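Local coordinates for pyridine nucleotide-disulfide oxidoreductase-like protein (PDB 5MQ6) that uses FAD and NADPH to insert one oxygen atom beside the carbonyl of ketones, especially bulky polycyclic ones, giving esters or lactones, at residues 335-340 with 536-541; 132-137 with 354-359; 328-333 with 544-549. All coordinates share one frame; numbering follows the deposited sequence.

Interaction 1 lies on the same side of the chain's centre as each of the other two, and all three touch FAD. Helix 328-340 serves two of them, with residues 328-333 in interaction 3 and 335-340 in interaction 1; helix 541-562 faces it in interaction 3, and the loop leading into that helix does so in interaction 1. The centre of interaction 1 is about 10 Å from those of the other two, which are about 15 Å apart. Along the chain 132-137 comes first, then 328-333, 335-340 and 354-359, finally 536-541 and 544-549. A539 packs on W356, and E135 pairs with R332. Residues 132-134 and 539-541 line the flavin; L545 lies beside a phosphate oxygen.

Interaction 1. Residues 335-340 with 536-541; sequences NLDSYL and SQAANN. With FAD (flavin-adenine dinucleotide), chain B.
D337 meets A538 with one carboxylate oxygen, OD1, which lies in van der Waals contact 3.5 Å from the A538 CB methyl. One turn on, L340 makes the apolar half of the contact: its CD1 methyl abuts A539 CB at 3.7 Å, methyl against methyl. No direct hydrogen bond joins the two segments; a water does so instead, donating to D337 OD1 over 2.8 Å and accepting a weak bond from N540 N at 3.4 Å. The aspartate reaches this position because its CG stands anti to the backbone N (chi1 -154°), which brings the carboxylate nearer the loop than its CB direction alone would. An alanine in place of D337 would remove the carboxylate, would probably cost the bridging water its acceptor and is likely to open a gap beside the A538 methyl. Beyond this shell the loop runs into helix 541-562, with N540 at the N-cap: its OD1 accepts from A542 N, while its ND2 donates to S138 O. The first helical amide then serves the flavin, N541 N giving FAD O2 a 2.8 Å hydrogen bond at an N-H...acceptor angle of 147°. Farther out, F543 packs on both D337 and A538, M630 of helix 630-641 touches D337, and R426 NH1 donates to A539 O beside the pyrimidine end of the isoalloxazine.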
# COMPACT_ATOMS: atom_id res chain seq x y z
N ASN A 335 15.56 -6.65 -11.57
CA ASN A 335 15.92 -5.76 -12.66
C ASN A 335 15.19 -4.41 -12.60
O ASN A 335 15.81 -3.38 -12.59
CB ASN A 335 15.68 -6.50 -13.97
CG ASN A 335 16.15 -5.72 -15.15
OD1 ASN A 335 15.40 -4.93 -15.77
ND2 ASN A 335 17.40 -5.89 -15.45
N LEU A 336 13.86 -4.44 -12.45
CA LEU A 336 13.08 -3.25 -12.28
C LEU A 336 13.55 -2.43 -11.05
O LEU A 336 13.78 -1.24 -11.12
CB LEU A 336 11.58 -3.60 -12.13
CG LEU A 336 10.67 -2.44 -11.81
CD1 LEU A 336 10.72 -1.38 -12.94
CD2 LEU A 336 9.27 -3.00 -11.73
N ASP A 337 13.65 -3.10 -9.92
CA ASP A 337 13.97 -2.37 -8.73
C ASP A 337 15.39 -1.79 -8.77
O ASP A 337 15.66 -0.86 -7.99
CB ASP A 337 13.86 -3.29 -7.51
CG ASP A 337 13.56 -2.52 -6.24
OD1 ASP A 337 12.54 -1.71 -6.24
OD2 ASP A 337 14.32 -2.75 -5.22
N SER A 338 16.32 -2.34 -9.59
CA SER A 338 17.66 -1.80 -9.68
C SER A 338 17.66 -0.39 -10.18
O SER A 338 18.56 0.36 -9.81
CB SER A 338 18.58 -2.65 -10.54
OG SER A 338 18.21 -2.62 -11.99
N TYR A 339 16.62 0.01 -10.94
CA TYR A 339 16.55 1.39 -11.44
C TYR A 339 16.06 2.34 -10.37
O TYR A 339 16.46 3.48 -10.30
CB TYR A 339 15.62 1.44 -12.70
CG TYR A 339 16.28 0.77 -13.87
CD1 TYR A 339 17.23 1.47 -14.70
CD2 TYR A 339 16.11 -0.56 -14.10
CE1 TYR A 339 17.91 0.79 -15.74
CE2 TYR A 339 16.77 -1.22 -15.12
CZ TYR A 339 17.67 -0.57 -15.94
OH TYR A 339 18.27 -1.35 -16.92
N LEU A 340 15.17 1.87 -9.53
CA LEU A 340 14.60 2.66 -8.48
C LEU A 340 15.47 2.77 -7.25
O LEU A 340 15.28 3.68 -6.44
CB LEU A 340 13.21 2.04 -8.07
CG LEU A 340 12.25 2.22 -9.20
CD1 LEU A 340 11.10 1.18 -9.18
CD2 LEU A 340 11.75 3.67 -9.25
N SER A 536 13.03 -3.15 4.36
CA SER A 536 13.19 -2.40 3.15
C SER A 536 11.86 -2.55 2.41
O SER A 536 11.04 -3.38 2.78
CB SER A 536 14.38 -2.99 2.37
OG SER A 536 14.64 -2.30 1.16
N GLN A 537 11.66 -1.76 1.37
CA GLN A 537 10.45 -1.75 0.59
C GLN A 537 10.94 -1.58 -0.88
O GLN A 537 12.03 -1.13 -1.13
CB GLN A 537 9.57 -0.57 1.01
CG GLN A 537 10.24 0.77 0.64
CD GLN A 537 9.64 2.05 1.20
OE1 GLN A 537 8.56 2.51 0.79
NE2 GLN A 537 10.37 2.69 2.08
N ALA A 538 10.08 -1.92 -1.81
CA ALA A 538 10.31 -1.72 -3.18
C ALA A 538 9.09 -0.98 -3.66
O ALA A 538 8.01 -1.13 -3.09
CB ALA A 538 10.44 -3.07 -3.79
N ALA A 539 9.22 -0.16 -4.72
CA ALA A 539 8.04 0.39 -5.36
C ALA A 539 7.02 -0.67 -5.69
O ALA A 539 5.81 -0.45 -5.66
CB ALA A 539 8.45 1.09 -6.65
N ASN A 540 7.52 -1.84 -6.06
CA ASN A 540 6.71 -2.94 -6.39
C ASN A 540 6.49 -3.69 -5.09
O ASN A 540 7.32 -4.47 -4.67
CB ASN A 540 7.45 -3.81 -7.39
CG ASN A 540 6.69 -5.06 -7.79
OD1 ASN A 540 5.52 -5.26 -7.43
ND2 ASN A 540 7.36 -5.93 -8.57
N ASN A 541 5.34 -3.45 -4.51
CA ASN A 541 4.95 -4.08 -3.28
C ASN A 541 4.89 -5.59 -3.34
O ASN A 541 5.03 -6.21 -2.31
CB ASN A 541 3.61 -3.54 -2.73
CG ASN A 541 3.65 -1.99 -2.39
OD1 ASN A 541 2.65 -1.32 -2.52
ND2 ASN A 541 4.80 -1.45 -1.91
PA FAD B . -4.26 -5.94 0.85
O1A FAD B . -4.57 -4.59 1.40
O2A FAD B . -4.36 -6.23 -0.64
O5B FAD B . -5.21 -7.00 1.59
C5B FAD B . -5.34 -6.97 2.98
C4B FAD B . -6.76 -7.32 3.34
O4B FAD B . -6.80 -7.49 4.77
C3B FAD B . -7.82 -6.27 3.00
O3B FAD B . -8.94 -6.89 2.43
C2B FAD B . -8.18 -5.68 4.33
O2B FAD B . -9.50 -5.20 4.38
C1B FAD B . -7.95 -6.86 5.25
N9A FAD B . -7.78 -6.47 6.63
C8A FAD B . -6.90 -5.55 7.12
N7A FAD B . -7.09 -5.46 8.43
C5A FAD B . -8.08 -6.28 8.82
C6A FAD B . -8.70 -6.64 10.11
N6A FAD B . -8.40 -6.11 11.28
N1A FAD B . -9.60 -7.58 10.02
C2A FAD B . -9.99 -8.15 8.86
N3A FAD B . -9.52 -7.90 7.66
C4A FAD B . -8.55 -6.94 7.61
N1 FAD B . 1.09 -1.72 -5.23
C2 FAD B . 2.00 -2.06 -6.20
O2 FAD B . 3.09 -2.54 -5.89
N3 FAD B . 1.72 -1.88 -7.49
C4 FAD B . 0.54 -1.35 -7.86
O4 FAD B . 0.34 -1.21 -9.05
C4X FAD B . -0.50 -0.94 -6.90
N5 FAD B . -1.71 -0.38 -7.22
C5X FAD B . -2.57 -0.06 -6.22
C6 FAD B . -3.87 0.57 -6.53
C7 FAD B . -4.73 0.88 -5.38
C7M FAD B . -6.09 1.51 -5.58
C8 FAD B . -4.32 0.62 -3.97
C8M FAD B . -5.20 0.93 -2.76
C9 FAD B . -3.08 0.05 -3.71
C9A FAD B . -2.21 -0.29 -4.78
N10 FAD B . -0.96 -0.85 -4.46
C10 FAD B . -0.11 -1.20 -5.51
C1' FAD B . -0.56 -1.18 -3.07
C2' FAD B . -1.30 -2.55 -2.73
O2' FAD B . -2.01 -2.39 -1.49
C3' FAD B . -0.36 -3.80 -2.69
O3' FAD B . 0.27 -3.96 -3.96
C4' FAD B . -1.02 -5.18 -2.45
O4' FAD B . -2.31 -5.40 -3.18
C5' FAD B . -1.20 -5.42 -0.94
O5' FAD B . -1.44 -6.85 -0.76
P FAD B . -1.72 -7.26 0.78
O1P FAD B . -2.42 -8.66 0.69
O2P FAD B . -0.41 -7.00 1.54
O3P FAD B . -2.75 -6.10 1.36
O HOH W 1 10.36 -2.33 -7.84

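Interaction 2. Residues 132-137 with 354-359; sequences CDVESY and DGWTEM. With FAD (flavin-adenine dinucleotide), chain B.
The W356 indole points its N-H at the backbone of D133, and NE1 donates to D133 O over 2.7 Å in an almost straight bond (169°). The oxygen lies in the ring plane, yet the donor sits well above the carbonyl plane of D133. With CG anti to its own carbonyl carbon (chi1 -75°), the tryptophan extends across to the 132-137 loop, and its six-membered ring passes the D133 carboxylate, whose plane is turned 81° from the indole; W356 CZ2 lies 4.0 Å from D133 CG. V134 crosses the tryptophan at about a right angle. Its CG2 methyl touches both partners, being 4.2 Å from W356 CE2 and 3.7 Å from FAD N3. Near the five-membered ring a water spans the segments, accepting from E135 N and donating to D354 OD2. D354 also forms an Asx turn: OD1 takes W356 N from above the carboxylate plane, at 3.0 Å, which ties the start of the tryptophan's short 3-10 turn. Further partners are Y154 OH for D354 OD2, R308 NH1 for D133 O, and R426 NE, in a salt bridge with D133 OD2. On its cofactor side the loop forms part of the FAD site, where D133 N donates to FAD O4 at 2.6 Å and V134 N adds a weak bond. The backbone of D133 thus works on both sides, its N-H on FAD O4 and its C=O, in the next peptide, held by W356 and R308; the tryptophan is a second-shell residue that probably helps to position the D133 and V134 amides at FAD O4.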
# COMPACT_ATOMS: atom_id res chain seq x y z
N CYS A 132 -3.09 -1.74 -12.18
CA CYS A 132 -1.85 -1.76 -11.42
C CYS A 132 -0.90 -0.77 -12.14
O CYS A 132 -0.93 -0.69 -13.37
CB CYS A 132 -1.28 -3.21 -11.40
SG CYS A 132 -0.82 -4.10 -12.94
N ASP A 133 -0.09 -0.06 -11.39
CA ASP A 133 0.87 0.94 -11.89
C ASP A 133 2.24 0.36 -12.11
O ASP A 133 3.05 0.99 -12.79
CB ASP A 133 0.87 2.23 -11.01
CG ASP A 133 1.28 1.96 -9.49
OD1 ASP A 133 1.74 0.79 -9.21
OD2 ASP A 133 1.18 2.91 -8.60
N VAL A 134 2.49 -0.88 -11.65
CA VAL A 134 3.69 -1.58 -11.94
C VAL A 134 3.36 -2.58 -13.07
O VAL A 134 2.26 -3.17 -13.08
CB VAL A 134 4.17 -2.33 -10.71
CG1 VAL A 134 5.29 -3.29 -10.98
CG2 VAL A 134 4.61 -1.29 -9.72
N GLU A 135 4.30 -2.78 -13.99
CA GLU A 135 4.16 -3.85 -15.00
C GLU A 135 3.54 -5.15 -14.43
O GLU A 135 4.07 -5.73 -13.48
CB GLU A 135 5.53 -4.20 -15.59
CG GLU A 135 5.54 -5.16 -16.79
CD GLU A 135 6.88 -5.70 -17.07
OE1 GLU A 135 7.36 -6.48 -16.18
OE2 GLU A 135 7.45 -5.40 -18.21
N SER A 136 2.52 -5.64 -15.11
CA SER A 136 1.84 -6.90 -14.80
C SER A 136 2.78 -8.08 -14.61
O SER A 136 2.60 -8.89 -13.64
CB SER A 136 0.78 -7.16 -15.87
OG SER A 136 1.41 -7.63 -17.02
N TYR A 137 3.78 -8.21 -15.50
CA TYR A 137 4.72 -9.35 -15.46
C TYR A 137 5.60 -9.32 -14.20
O TYR A 137 6.10 -10.34 -13.76
CB TYR A 137 5.60 -9.50 -16.77
CG TYR A 137 4.86 -9.08 -18.09
CD1 TYR A 137 3.66 -9.69 -18.46
CD2 TYR A 137 5.33 -8.04 -18.86
CE1 TYR A 137 2.94 -9.26 -19.57
CE2 TYR A 137 4.66 -7.60 -19.96
CZ TYR A 137 3.47 -8.22 -20.35
OH TYR A 137 2.79 -7.79 -21.46
N ASP A 354 10.01 1.00 -18.73
CA ASP A 354 8.92 1.90 -18.67
C ASP A 354 9.29 3.08 -17.82
O ASP A 354 10.46 3.26 -17.46
CB ASP A 354 7.64 1.14 -18.25
CG ASP A 354 7.56 0.87 -16.74
OD1 ASP A 354 8.50 1.16 -16.00
OD2 ASP A 354 6.51 0.35 -16.32
N GLY A 355 8.30 3.89 -17.47
CA GLY A 355 8.53 5.12 -16.78
C GLY A 355 9.14 5.03 -15.41
O GLY A 355 9.71 6.00 -14.97
N TRP A 356 8.96 3.88 -14.72
CA TRP A 356 9.60 3.66 -13.44
C TRP A 356 11.13 3.60 -13.54
O TRP A 356 11.80 3.82 -12.56
CB TRP A 356 9.15 2.32 -12.86
CG TRP A 356 7.73 2.32 -12.29
CD1 TRP A 356 6.60 1.77 -12.88
CD2 TRP A 356 7.33 2.77 -10.99
NE1 TRP A 356 5.52 1.88 -11.99
CE2 TRP A 356 5.95 2.50 -10.85
CE3 TRP A 356 7.99 3.39 -9.95
CZ2 TRP A 356 5.22 2.84 -9.70
CZ3 TRP A 356 7.30 3.72 -8.83
CH2 TRP A 356 5.90 3.45 -8.70
N THR A 357 11.67 3.29 -14.71
CA THR A 357 13.12 3.13 -14.90
C THR A 357 13.82 4.46 -15.19
O THR A 357 15.03 4.47 -15.47
CB THR A 357 13.42 2.07 -16.00
OG1 THR A 357 12.97 2.53 -17.29
CG2 THR A 357 12.70 0.81 -15.71
N GLU A 358 13.09 5.58 -15.10
CA GLU A 358 13.57 6.91 -15.43
C GLU A 358 13.61 7.86 -14.24
O GLU A 358 13.62 9.10 -14.42
CB GLU A 358 12.70 7.56 -16.52
CG GLU A 358 12.83 6.91 -17.86
CD GLU A 358 11.93 7.53 -18.93
OE1 GLU A 358 12.46 8.03 -19.93
OE2 GLU A 358 10.73 7.53 -18.84
N MET A 359 13.60 7.30 -13.05
CA MET A 359 13.48 8.09 -11.82
C MET A 359 14.43 7.54 -10.72
O MET A 359 13.99 7.06 -9.65
CB MET A 359 12.01 8.10 -11.40
CG MET A 359 11.31 6.78 -11.48
SD MET A 359 9.60 6.99 -10.83
CE MET A 359 8.88 8.04 -12.07
PA FAD B . -4.26 -5.94 0.85
O1A FAD B . -4.57 -4.59 1.40
O2A FAD B . -4.36 -6.23 -0.64
O5B FAD B . -5.21 -7.00 1.59
C5B FAD B . -5.34 -6.97 2.98
C4B FAD B . -6.76 -7.32 3.34
O4B FAD B . -6.80 -7.49 4.77
C3B FAD B . -7.82 -6.27 3.00
O3B FAD B . -8.94 -6.89 2.43
C2B FAD B . -8.18 -5.68 4.33
O2B FAD B . -9.50 -5.20 4.38
C1B FAD B . -7.95 -6.86 5.25
N9A FAD B . -7.78 -6.47 6.63
C8A FAD B . -6.90 -5.55 7.12
N7A FAD B . -7.09 -5.46 8.43
C5A FAD B . -8.08 -6.28 8.82
C6A FAD B . -8.70 -6.64 10.11
N6A FAD B . -8.40 -6.11 11.28
N1A FAD B . -9.60 -7.58 10.02
C2A FAD B . -9.99 -8.15 8.86
N3A FAD B . -9.52 -7.90 7.66
C4A FAD B . -8.55 -6.94 7.61
N1 FAD B . 1.09 -1.72 -5.23
C2 FAD B . 2.00 -2.06 -6.20
O2 FAD B . 3.09 -2.54 -5.89
N3 FAD B . 1.72 -1.88 -7.49
C4 FAD B . 0.54 -1.35 -7.86
O4 FAD B . 0.34 -1.21 -9.05
C4X FAD B . -0.50 -0.94 -6.90
N5 FAD B . -1.71 -0.38 -7.22
C5X FAD B . -2.57 -0.06 -6.22
C6 FAD B . -3.87 0.57 -6.53
C7 FAD B . -4.73 0.88 -5.38
C7M FAD B . -6.09 1.51 -5.58
C8 FAD B . -4.32 0.62 -3.97
C8M FAD B . -5.20 0.93 -2.76
C9 FAD B . -3.08 0.05 -3.71
C9A FAD B . -2.21 -0.29 -4.78
N10 FAD B . -0.96 -0.85 -4.46
C10 FAD B . -0.11 -1.20 -5.51
C1' FAD B . -0.56 -1.18 -3.07
C2' FAD B . -1.30 -2.55 -2.73
O2' FAD B . -2.01 -2.39 -1.49
C3' FAD B . -0.36 -3.80 -2.69
O3' FAD B . 0.27 -3.96 -3.96
C4' FAD B . -1.02 -5.18 -2.45
O4' FAD B . -2.31 -5.40 -3.18
C5' FAD B . -1.20 -5.42 -0.94
O5' FAD B . -1.44 -6.85 -0.76
P FAD B . -1.72 -7.26 0.78
O1P FAD B . -2.42 -8.66 0.69
O2P FAD B . -0.41 -7.00 1.54
O3P FAD B . -2.75 -6.10 1.36
O HOH W 2 6.66 -1.24 -14.11

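Interaction 3. Residues 328-333 with 544-549; sequences WQRERM and TLDVGT. With FAD (flavin-adenine dinucleotide), chain B.
Two helices face each other beside the dinucleotide fold that holds FAD, and a bidentate salt bridge between R330 of helix 328-340 and D546 of helix 541-562 joins them. The arginine comes side-on, offering one nitrogen to each carboxylate oxygen. R330 NE donates to D546 OD2 over 2.8 Å at 162°, and R330 NH2 reaches D546 OD1 at 2.9 Å in a nearly linear bond of 175°. Both oxygens lie close to the guanidinium plane, but the carboxylate is turned 50° from it, and each oxygen is met from above the carboxylate plane. Bends at chi2 and chi3 turn the NE side of the guanidinium to the aspartate. D546 is extended in return, its CG anti to the backbone N, which carries the acid out from its helix to the guanidinium. Further charges extend the pair into a network: R96 NH2 of helix 88-99 forms a salt bridge to D546 OD1, and E550 OE1 takes R330 NH2. Two arginines on one buried carboxylate would be expected to favour its ionised form. From the neighbouring turn of helix 328-340, the M333 side chain, bent at chi3, brings its terminal methyl CE beside the same OD2. M634 and Q638 of helix 630-641 also touch R330. Next to D546 in sequence, L545 addresses the cofactor, its CD2 methyl lying 3.7 Å from FAD O2P. One turn later T549 binds back to its own helix: T549 N and T549 OG1 approach L545 O from opposite faces of the carbonyl plane, the hydroxyl at 2.8 Å.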
# COMPACT_ATOMS: atom_id res chain seq x y z
N TRP A 328 12.14 -16.77 -13.60
CA TRP A 328 12.26 -15.52 -14.32
C TRP A 328 11.67 -14.31 -13.61
O TRP A 328 12.17 -13.21 -13.72
CB TRP A 328 11.67 -15.65 -15.70
CG TRP A 328 10.18 -15.91 -15.73
CD1 TRP A 328 9.56 -17.12 -15.87
CD2 TRP A 328 9.15 -14.91 -15.71
NE1 TRP A 328 8.20 -16.94 -15.89
CE2 TRP A 328 7.92 -15.60 -15.80
CE3 TRP A 328 9.14 -13.52 -15.61
CZ2 TRP A 328 6.70 -14.96 -15.73
CZ3 TRP A 328 7.87 -12.85 -15.59
CH2 TRP A 328 6.68 -13.59 -15.64
N GLN A 329 10.59 -14.51 -12.88
CA GLN A 329 9.89 -13.37 -12.33
C GLN A 329 10.68 -12.66 -11.20
O GLN A 329 10.74 -11.40 -11.16
CB GLN A 329 8.48 -13.76 -11.91
CG GLN A 329 7.63 -12.60 -11.45
CD GLN A 329 6.16 -12.95 -11.28
OE1 GLN A 329 5.80 -14.07 -10.84
NE2 GLN A 329 5.31 -12.02 -11.60
N ARG A 330 11.33 -13.43 -10.33
CA ARG A 330 12.15 -12.81 -9.33
C ARG A 330 13.33 -12.01 -9.97
O ARG A 330 13.67 -10.93 -9.58
CB ARG A 330 12.54 -13.88 -8.29
CG ARG A 330 13.61 -13.50 -7.35
CD ARG A 330 13.10 -12.72 -6.15
NE ARG A 330 12.29 -13.43 -5.15
CZ ARG A 330 12.75 -14.10 -4.10
NH1 ARG A 330 14.05 -14.32 -3.93
NH2 ARG A 330 11.90 -14.59 -3.18
N GLU A 331 13.90 -12.53 -11.02
CA GLU A 331 14.97 -11.83 -11.69
C GLU A 331 14.42 -10.52 -12.31
O GLU A 331 15.00 -9.47 -12.18
CB GLU A 331 15.65 -12.80 -12.71
CG GLU A 331 16.34 -12.08 -13.82
CD GLU A 331 16.94 -12.99 -14.82
OE1 GLU A 331 16.35 -13.14 -15.93
OE2 GLU A 331 17.95 -13.60 -14.45
N ARG A 332 13.24 -10.57 -12.91
CA ARG A 332 12.66 -9.39 -13.48
C ARG A 332 12.35 -8.28 -12.46
O ARG A 332 12.50 -7.09 -12.73
CB ARG A 332 11.41 -9.81 -14.25
CG ARG A 332 10.92 -8.75 -15.23
CD ARG A 332 9.76 -9.34 -16.01
NE ARG A 332 9.32 -8.37 -16.99
CZ ARG A 332 9.85 -8.17 -18.18
NH1 ARG A 332 9.32 -7.22 -18.91
NH2 ARG A 332 10.87 -8.85 -18.66
N MET A 333 11.87 -8.68 -11.29
CA MET A 333 11.51 -7.78 -10.24
C MET A 333 12.77 -7.09 -9.74
O MET A 333 12.79 -5.90 -9.44
CB MET A 333 10.85 -8.56 -9.08
CG MET A 333 9.41 -8.94 -9.32
SD MET A 333 8.51 -9.77 -7.95
CE MET A 333 9.65 -10.94 -7.44
N THR A 544 8.28 -6.94 -2.34
CA THR A 544 8.37 -6.93 -0.92
C THR A 544 7.65 -8.13 -0.26
O THR A 544 8.17 -8.80 0.60
CB THR A 544 7.79 -5.63 -0.39
OG1 THR A 544 8.39 -4.53 -1.11
CG2 THR A 544 8.04 -5.55 1.16
N LEU A 545 6.44 -8.36 -0.69
CA LEU A 545 5.62 -9.45 -0.18
C LEU A 545 6.22 -10.78 -0.51
O LEU A 545 6.15 -11.66 0.34
CB LEU A 545 4.20 -9.42 -0.74
CG LEU A 545 3.30 -8.27 -0.31
CD1 LEU A 545 1.98 -8.28 -1.10
CD2 LEU A 545 2.98 -8.45 1.15
N ASP A 546 6.77 -10.92 -1.72
CA ASP A 546 7.51 -12.12 -2.14
C ASP A 546 8.63 -12.40 -1.13
O ASP A 546 8.63 -13.44 -0.41
CB ASP A 546 8.07 -11.89 -3.55
CG ASP A 546 8.95 -13.04 -4.06
OD1 ASP A 546 9.09 -14.08 -3.38
OD2 ASP A 546 9.52 -12.92 -5.18
N VAL A 547 9.49 -11.41 -0.97
CA VAL A 547 10.64 -11.53 -0.05
C VAL A 547 10.20 -11.85 1.37
O VAL A 547 10.72 -12.79 2.01
CB VAL A 547 11.57 -10.32 -0.10
CG1 VAL A 547 12.61 -10.35 1.03
CG2 VAL A 547 12.22 -10.22 -1.50
N GLY A 548 9.21 -11.09 1.83
CA GLY A 548 8.84 -11.19 3.22
C GLY A 548 8.09 -12.48 3.57
O GLY A 548 8.39 -13.10 4.59
N THR A 549 7.11 -12.86 2.76
CA THR A 549 6.39 -14.10 2.98
C THR A 549 7.32 -15.33 2.92
O THR A 549 7.23 -16.21 3.81
CB THR A 549 5.15 -14.29 2.07
OG1 THR A 549 5.55 -14.38 0.74
CG2 THR A 549 4.05 -13.17 2.31
PA FAD B . -4.26 -5.94 0.85
O1A FAD B . -4.57 -4.59 1.40
O2A FAD B . -4.36 -6.23 -0.64
O5B FAD B . -5.21 -7.00 1.59
C5B FAD B . -5.34 -6.97 2.98
C4B FAD B . -6.76 -7.32 3.34
O4B FAD B . -6.80 -7.49 4.77
C3B FAD B . -7.82 -6.27 3.00
O3B FAD B . -8.94 -6.89 2.43
C2B FAD B . -8.18 -5.68 4.33
O2B FAD B . -9.50 -5.20 4.38
C1B FAD B . -7.95 -6.86 5.25
N9A FAD B . -7.78 -6.47 6.63
C8A FAD B . -6.90 -5.55 7.12
N7A FAD B . -7.09 -5.46 8.43
C5A FAD B . -8.08 -6.28 8.82
C6A FAD B . -8.70 -6.64 10.11
N6A FAD B . -8.40 -6.11 11.28
N1A FAD B . -9.60 -7.58 10.02
C2A FAD B . -9.99 -8.15 8.86
N3A FAD B . -9.52 -7.90 7.66
C4A FAD B . -8.55 -6.94 7.61
N1 FAD B . 1.09 -1.72 -5.23
C2 FAD B . 2.00 -2.06 -6.20
O2 FAD B . 3.09 -2.54 -5.89
N3 FAD B . 1.72 -1.88 -7.49
C4 FAD B . 0.54 -1.35 -7.86
O4 FAD B . 0.34 -1.21 -9.05
C4X FAD B . -0.50 -0.94 -6.90
N5 FAD B . -1.71 -0.38 -7.22
C5X FAD B . -2.57 -0.06 -6.22
C6 FAD B . -3.87 0.57 -6.53
C7 FAD B . -4.73 0.88 -5.38
C7M FAD B . -6.09 1.51 -5.58
C8 FAD B . -4.32 0.62 -3.97
C8M FAD B . -5.20 0.93 -2.76
C9 FAD B . -3.08 0.05 -3.71
C9A FAD B . -2.21 -0.29 -4.78
N10 FAD B . -0.96 -0.85 -4.46
C10 FAD B . -0.11 -1.20 -5.51
C1' FAD B . -0.56 -1.18 -3.07
C2' FAD B . -1.30 -2.55 -2.73
O2' FAD B . -2.01 -2.39 -1.49
C3' FAD B . -0.36 -3.80 -2.69
O3' FAD B . 0.27 -3.96 -3.96
C4' FAD B . -1.02 -5.18 -2.45
O4' FAD B . -2.31 -5.40 -3.18
C5' FAD B . -1.20 -5.42 -0.94
O5' FAD B . -1.44 -6.85 -0.76
P FAD B . -1.72 -7.26 0.78
O1P FAD B . -2.42 -8.66 0.69
O2P FAD B . -0.41 -7.00 1.54
O3P FAD B . -2.75 -6.10 1.36